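Local coordinates for protein sulfite reductase [ferredoxin] (PDB 1ZJ8) that reduces sulfite to sulfide with electrons from ferredoxin, using a siroheme and a [4Fe-4S] cluster, in the biosynthesis of sulfur-containing amino acids and cofactors, at residues Thr68-Arg73 / Lys99-Tyr104; Tyr80-Gln85 / Tyr146-Val151. All coordinates share one frame; numbering follows the deposited sequence.

Contact 1: Thr68-Arg73 / Lys99-Tyr104; sequences TDLRGR and KLEAKY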
# COMPACT_ATOMS: atom_id res chain seq x y z
N THR A 68 8.83 22.01 -12.10
CA THR A 68 8.61 21.91 -10.65
C THR A 68 7.15 21.53 -10.32
O THR A 68 6.88 20.83 -9.33
CB THR A 68 9.04 23.19 -9.93
OG1 THR A 68 8.46 24.34 -10.58
CG2 THR A 68 10.57 23.30 -9.95
N ASP A 69 6.20 21.99 -11.14
CA ASP A 69 4.83 21.49 -11.07
C ASP A 69 4.77 20.02 -11.50
O ASP A 69 4.27 19.18 -10.74
CB ASP A 69 3.90 22.34 -11.93
CG ASP A 69 3.64 23.69 -11.33
OD1 ASP A 69 4.14 23.96 -10.22
OD2 ASP A 69 2.92 24.48 -11.97
N LEU A 70 5.30 19.73 -12.69
CA LEU A 70 5.31 18.39 -13.28
C LEU A 70 5.88 17.33 -12.35
O LEU A 70 5.22 16.33 -12.09
CB LEU A 70 6.11 18.36 -14.59
CG LEU A 70 6.29 17.01 -15.32
CD1 LEU A 70 4.96 16.33 -15.61
CD2 LEU A 70 7.07 17.21 -16.60
N ARG A 71 7.08 17.56 -11.84
CA ARG A 71 7.79 16.54 -11.05
C ARG A 71 7.61 16.66 -9.52
O ARG A 71 8.21 15.87 -8.78
CB ARG A 71 9.29 16.56 -11.40
CG ARG A 71 9.65 15.98 -12.78
CD ARG A 71 11.16 16.01 -13.04
NE ARG A 71 11.51 16.90 -14.14
CZ ARG A 71 11.91 16.52 -15.36
NH1 ARG A 71 12.04 15.23 -15.69
NH2 ARG A 71 12.19 17.44 -16.27
N GLY A 72 6.82 17.63 -9.06
CA GLY A 72 6.69 17.89 -7.62
C GLY A 72 5.26 18.21 -7.20
O GLY A 72 4.60 17.40 -6.55
N ARG A 73 4.79 19.39 -7.58
CA ARG A 73 3.52 19.88 -7.08
C ARG A 73 2.30 19.08 -7.58
O ARG A 73 1.26 19.06 -6.91
CB ARG A 73 3.40 21.37 -7.42
CG ARG A 73 3.38 22.27 -6.21
CD ARG A 73 3.59 23.77 -6.53
NE ARG A 73 4.99 24.18 -6.28
CZ ARG A 73 5.75 24.88 -7.12
NH1 ARG A 73 5.27 25.30 -8.29
NH2 ARG A 73 7.00 25.16 -6.79
N LYS A 99 14.52 11.48 -20.40
CA LYS A 99 14.24 10.34 -21.30
C LYS A 99 13.10 9.46 -20.79
O LYS A 99 12.18 9.12 -21.54
CB LYS A 99 15.47 9.44 -21.48
CG LYS A 99 16.49 9.94 -22.49
CD LYS A 99 15.94 9.88 -23.91
CE LYS A 99 16.98 10.35 -24.93
NZ LYS A 99 16.44 10.27 -26.31
N LEU A 100 13.21 9.07 -19.52
CA LEU A 100 12.25 8.17 -18.88
C LEU A 100 10.88 8.80 -18.62
O LEU A 100 9.91 8.09 -18.40
CB LEU A 100 12.83 7.66 -17.56
CG LEU A 100 14.08 6.81 -17.70
CD1 LEU A 100 14.79 6.70 -16.36
CD2 LEU A 100 13.74 5.43 -18.27
N GLU A 101 10.80 10.12 -18.66
CA GLU A 101 9.56 10.85 -18.40
C GLU A 101 8.68 10.94 -19.65
O GLU A 101 8.96 11.73 -20.54
CB GLU A 101 9.93 12.26 -17.93
CG GLU A 101 8.78 13.13 -17.49
CD GLU A 101 9.17 14.02 -16.32
OE1 GLU A 101 9.22 15.27 -16.49
OE2 GLU A 101 9.46 13.45 -15.24
N ALA A 102 7.62 10.13 -19.70
CA ALA A 102 6.67 10.14 -20.83
C ALA A 102 5.69 11.29 -20.73
O ALA A 102 5.68 12.02 -19.73
CB ALA A 102 5.90 8.83 -20.91
N LYS A 103 4.85 11.43 -21.77
CA LYS A 103 3.83 12.50 -21.83
C LYS A 103 2.51 12.05 -21.21
O LYS A 103 1.47 12.67 -21.45
CB LYS A 103 3.58 12.96 -23.29
CG LYS A 103 2.29 12.36 -24.00
CD LYS A 103 1.88 13.19 -25.23
CE LYS A 103 0.87 12.47 -26.11
NZ LYS A 103 -0.51 12.68 -25.61
N TYR A 104 2.55 10.97 -20.43
CA TYR A 104 1.35 10.39 -19.83
C TYR A 104 1.51 10.30 -18.31
O TYR A 104 2.62 10.36 -17.79
CB TYR A 104 1.09 9.00 -20.43
CG TYR A 104 0.70 9.02 -21.90
CD1 TYR A 104 -0.60 9.36 -22.28
CD2 TYR A 104 1.62 8.70 -22.90
CE1 TYR A 104 -0.97 9.38 -23.61
CE2 TYR A 104 1.27 8.73 -24.25
CZ TYR A 104 -0.04 9.06 -24.60
OH TYR A 104 -0.45 9.08 -25.93
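Arg71 and Glu101 meet in a salt bridge where helix 67-73 packs against the point at which helix 97-100 passes into strand 101-102; residues 99-104 lie in the ferredoxin-like half domain of the nitrite and sulfite reductase family. Arg71 can be followed outward. Its CB is still 4.9 Å from OE2 of Glu101, and CG hangs beside the backbone N (chi1 -72°), where it closes to 3.5 Å of that OE2. CD runs on alongside the carboxylate, and a bend at chi3 (-115°) folds the guanidinium over it. NE is 3.7 Å from Glu101 OE1, CZ comes nearer, and NH1 ends 2.9 Å from OE1 and 3.2 Å from OE2. OE1 sits over a guanidinium face, offset to the rim, with the two planes 35° apart, so the pair is held by charge and no N-H points at the oxygen. The placement of OE1 is less sure, because it is modelled too close to Leu70. Ile97 and Asp98 of helix 97-100 also touch Arg71.

Glu101 is the first residue to leave helical geometry, and it sends its carboxylate toward helix 67-73. Leu70 approaches it from the opposite direction, out of the neighbouring turn of that helix. Behind this front the helix widens into a pi-type turn, in which Arg73 N is bonded to Thr68 O. Asp69 joins the helix to its surroundings through OD2, which is shared by Arg52 and Tyr57, while its other oxygen, OD1, lies 2.6 Å from Arg73 NH1 in a second salt bridge.

Contact 2: Tyr80-Gln85 / Tyr146-Val151; sequences YTQREQ and YHWIEV. With SRM (siroheme), chain E.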
# COMPACT_ATOMS: atom_id res chain seq x y z
N TYR A 80 1.37 11.45 -10.97
CA TYR A 80 2.75 11.05 -11.01
C TYR A 80 3.02 10.76 -12.52
O TYR A 80 2.18 10.19 -13.23
CB TYR A 80 2.92 9.80 -10.10
CG TYR A 80 3.56 9.95 -8.69
CD1 TYR A 80 4.95 9.97 -8.57
CD2 TYR A 80 2.79 9.93 -7.47
CE1 TYR A 80 5.59 10.04 -7.33
CE2 TYR A 80 3.45 9.98 -6.21
CZ TYR A 80 4.84 10.05 -6.17
OH TYR A 80 5.50 10.11 -4.97
N THR A 81 4.15 11.24 -13.02
CA THR A 81 4.56 11.05 -14.41
C THR A 81 4.83 9.54 -14.68
O THR A 81 5.41 8.87 -13.82
CB THR A 81 5.82 11.91 -14.66
OG1 THR A 81 5.80 12.45 -15.98
CG2 THR A 81 7.11 11.12 -14.38
N GLN A 82 4.45 9.00 -15.84
CA GLN A 82 4.71 7.56 -16.09
C GLN A 82 5.94 7.31 -17.00
O GLN A 82 6.39 8.20 -17.73
CB GLN A 82 3.44 6.83 -16.59
CG GLN A 82 3.02 7.02 -18.06
CD GLN A 82 2.00 5.96 -18.54
OE1 GLN A 82 0.89 5.84 -18.02
NE2 GLN A 82 2.39 5.20 -19.57
N ARG A 83 6.49 6.09 -16.94
CA ARG A 83 7.73 5.70 -17.65
C ARG A 83 7.52 5.54 -19.16
O ARG A 83 6.64 4.79 -19.61
CB ARG A 83 8.31 4.39 -17.09
CG ARG A 83 9.71 3.98 -17.63
CD ARG A 83 9.97 2.46 -17.47
NE ARG A 83 11.34 2.00 -17.75
CZ ARG A 83 12.39 2.15 -16.93
NH1 ARG A 83 12.26 2.80 -15.78
NH2 ARG A 83 13.58 1.65 -17.26
N GLU A 84 8.36 6.24 -19.94
CA GLU A 84 8.36 6.11 -21.40
C GLU A 84 8.72 4.68 -21.78
O GLU A 84 9.47 3.98 -21.06
CB GLU A 84 9.34 7.10 -22.06
CG GLU A 84 9.20 7.23 -23.57
CD GLU A 84 7.83 7.74 -23.97
OE1 GLU A 84 7.63 8.96 -23.91
OE2 GLU A 84 6.96 6.92 -24.33
N GLN A 85 8.18 4.25 -22.93
CA GLN A 85 8.37 2.88 -23.42
C GLN A 85 9.79 2.62 -23.92
O GLN A 85 10.46 3.53 -24.39
CB GLN A 85 7.45 2.61 -24.63
CG GLN A 85 5.96 2.84 -24.41
CD GLN A 85 5.38 1.92 -23.35
OE1 GLN A 85 5.91 0.84 -23.08
NE2 GLN A 85 4.28 2.35 -22.73
N TYR A 146 -4.78 4.63 -12.22
CA TYR A 146 -5.00 4.66 -13.67
C TYR A 146 -3.65 4.90 -14.33
O TYR A 146 -2.76 5.43 -13.69
CB TYR A 146 -5.92 5.81 -14.02
CG TYR A 146 -7.34 5.76 -13.48
CD1 TYR A 146 -8.22 4.76 -13.87
CD2 TYR A 146 -7.83 6.76 -12.64
CE1 TYR A 146 -9.55 4.73 -13.42
CE2 TYR A 146 -9.16 6.75 -12.17
CZ TYR A 146 -10.03 5.73 -12.57
OH TYR A 146 -11.35 5.68 -12.14
N HIS A 147 -3.48 4.51 -15.59
CA HIS A 147 -2.29 4.90 -16.36
C HIS A 147 -2.69 5.39 -17.76
O HIS A 147 -3.87 5.38 -18.11
CB HIS A 147 -1.30 3.74 -16.47
CG HIS A 147 -0.48 3.52 -15.24
ND1 HIS A 147 -0.69 2.47 -14.38
CD2 HIS A 147 0.56 4.22 -14.73
CE1 HIS A 147 0.19 2.52 -13.40
NE2 HIS A 147 0.96 3.58 -13.58
N TRP A 148 -1.71 5.84 -18.55
CA TRP A 148 -2.01 6.40 -19.87
C TRP A 148 -2.94 7.62 -19.78
O TRP A 148 -3.76 7.85 -20.68
CB TRP A 148 -2.66 5.34 -20.81
CG TRP A 148 -1.78 4.15 -21.07
CD1 TRP A 148 -1.90 2.89 -20.54
CD2 TRP A 148 -0.62 4.12 -21.91
NE1 TRP A 148 -0.88 2.08 -21.00
CE2 TRP A 148 -0.09 2.81 -21.85
CE3 TRP A 148 0.01 5.08 -22.71
CZ2 TRP A 148 1.05 2.44 -22.56
CZ3 TRP A 148 1.14 4.71 -23.41
CH2 TRP A 148 1.65 3.40 -23.33
N ILE A 149 -2.82 8.41 -18.72
CA ILE A 149 -3.69 9.57 -18.58
C ILE A 149 -3.00 10.82 -19.13
O ILE A 149 -1.79 11.02 -18.95
CB ILE A 149 -4.23 9.71 -17.13
CG1 ILE A 149 -5.63 9.11 -17.08
CG2 ILE A 149 -4.27 11.17 -16.66
CD1 ILE A 149 -6.21 9.04 -15.73
N GLU A 150 -3.79 11.64 -19.83
CA GLU A 150 -3.30 12.87 -20.44
C GLU A 150 -3.94 14.06 -19.70
O GLU A 150 -5.18 14.09 -19.50
CB GLU A 150 -3.64 12.93 -21.94
CG GLU A 150 -3.68 11.61 -22.69
CD GLU A 150 -3.73 11.80 -24.22
OE1 GLU A 150 -2.79 12.41 -24.78
OE2 GLU A 150 -4.69 11.33 -24.88
N VAL A 151 -3.09 15.03 -19.32
CA VAL A 151 -3.53 16.24 -18.59
C VAL A 151 -4.84 16.82 -19.17
O VAL A 151 -5.78 17.16 -18.42
CB VAL A 151 -2.39 17.34 -18.52
CG1 VAL A 151 -2.12 17.99 -19.88
CG2 VAL A 151 -2.72 18.43 -17.48
FE SRM E . 4.99 3.36 -3.34
CHA SRM E . 7.14 5.45 -4.97
CHB SRM E . 3.87 2.23 -6.29
CHC SRM E . 2.91 1.41 -1.78
CHD SRM E . 7.38 2.79 -0.91
NA SRM E . 5.28 3.90 -5.24
C1A SRM E . 6.10 4.86 -5.72
C2A SRM E . 5.82 5.25 -7.14
CMA SRM E . 4.97 6.49 -7.16
CDA SRM E . 7.06 5.34 -7.98
CEA SRM E . 7.62 6.68 -8.33
O3A SRM E . 8.01 7.42 -7.42
O4A SRM E . 7.68 7.06 -9.51
C3A SRM E . 5.04 4.06 -7.59
CAA SRM E . 3.90 4.37 -8.50
CBA SRM E . 4.52 4.29 -9.87
CCA SRM E . 3.52 3.82 -10.88
O1A SRM E . 2.72 2.91 -10.56
O2A SRM E . 3.50 4.38 -12.00
C4A SRM E . 4.69 3.37 -6.32
NB SRM E . 3.54 2.18 -3.94
C1B SRM E . 3.14 1.83 -5.17
C2B SRM E . 1.89 1.01 -5.22
CMB SRM E . 0.96 1.36 -6.35
CDB SRM E . 2.29 -0.42 -5.39
CEB SRM E . 1.22 -1.45 -5.48
O3B SRM E . 1.01 -2.10 -6.53
O4B SRM E . 0.55 -1.64 -4.47
C3B SRM E . 1.36 1.28 -3.83
CAB SRM E . 0.51 2.52 -3.80
CBB SRM E . -0.47 2.51 -2.67
CCB SRM E . -1.13 3.85 -2.54
O1B SRM E . -2.27 4.04 -2.95
O2B SRM E . -0.55 4.79 -1.99
C4B SRM E . 2.64 1.64 -3.13
NC SRM E . 5.16 2.24 -1.77
C1C SRM E . 4.13 1.63 -1.15
C2C SRM E . 4.50 0.92 -0.02
CDC SRM E . 3.73 -0.08 0.77
CEC SRM E . 2.83 0.34 1.87
O3C SRM E . 2.56 1.55 2.03
O4C SRM E . 2.40 -0.58 2.59
C3C SRM E . 5.79 1.30 0.16
CAC SRM E . 6.55 0.74 1.33
CBC SRM E . 6.21 1.17 2.74
CCC SRM E . 6.84 2.53 3.00
O1C SRM E . 6.40 3.56 2.44
O2C SRM E . 7.83 2.55 3.78
C4C SRM E . 6.15 2.14 -0.86
ND SRM E . 6.74 4.25 -2.83
C1D SRM E . 7.59 3.72 -1.94
C2D SRM E . 8.87 4.25 -2.17
CAD SRM E . 9.90 4.40 -1.07
CBD SRM E . 9.96 5.70 -0.32
CCD SRM E . 10.85 5.92 0.87
O1D SRM E . 10.28 6.13 1.97
O2D SRM E . 12.11 5.90 0.77
C3D SRM E . 8.76 5.11 -3.24
CDD SRM E . 9.72 6.22 -3.57
CED SRM E . 9.76 7.53 -2.81
O3D SRM E . 8.85 7.86 -2.05
O4D SRM E . 10.71 8.32 -2.94
C4D SRM E . 7.43 5.11 -3.64
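Gln82 and Trp148 bridge two strands of the five-stranded antiparallel sheet, 79-83 and 144-149, which are separated by strand 104-109. Their side chains cross at about a right angle, with amide and indole planes 58° apart, and the amide uses both its ends. OE1 accepts a nearly straight bond from Trp148 N at 2.7 Å, the donor tilted out of the carbonyl plane. NE2 stands 3.8 Å above the indole plane, over the ring centre. The first torsion of Gln82 (chi1 78°) tucks CG between backbone N and carbonyl carbon, and the extended chain beyond carries the amide across to the corner at Trp148, where strand 144-149 is broken.

His147 crosses Gln82 obliquely and offers OE1 its ring edge, while its CB packs 3.4 Å from the same oxygen. The ring itself points to the siroheme, and Phe433 stacks on it. Tyr80, covalently joined through CE2 to Cys172 SG, lays a ring face under siroheme methyl CMA, which is 3.5 Å above the ring plane over its centre. His147 NE2 donates to siroheme carboxylate oxygen O2A at 3.1 Å, the N-H...O angle being 170°.

Overall arrangement
Contacts 1 and 2 lie with centres about 9 Å apart and interleave along the chain: helix 67-73 runs on to strand 79-83, which is followed by helix 97-100. Strand 79-83, the first strand of contact 2, packs against the second segment of contact 1, with Glu101 CG 3.4 Å from Thr81 OG1. Just beyond that strand, Leu100 O probably bonds to Glu84 N (2.9 Å). A salt bridge from Lys103 to Glu150 ties the second segments together. Contact 2 reaches the siroheme through His147, whose side chain is about 8 Å from the iron-sulfur cluster. Contact 1 stands farther back, the Glu101 side chain being about 9 Å from the siroheme and about 14 Å from the cluster.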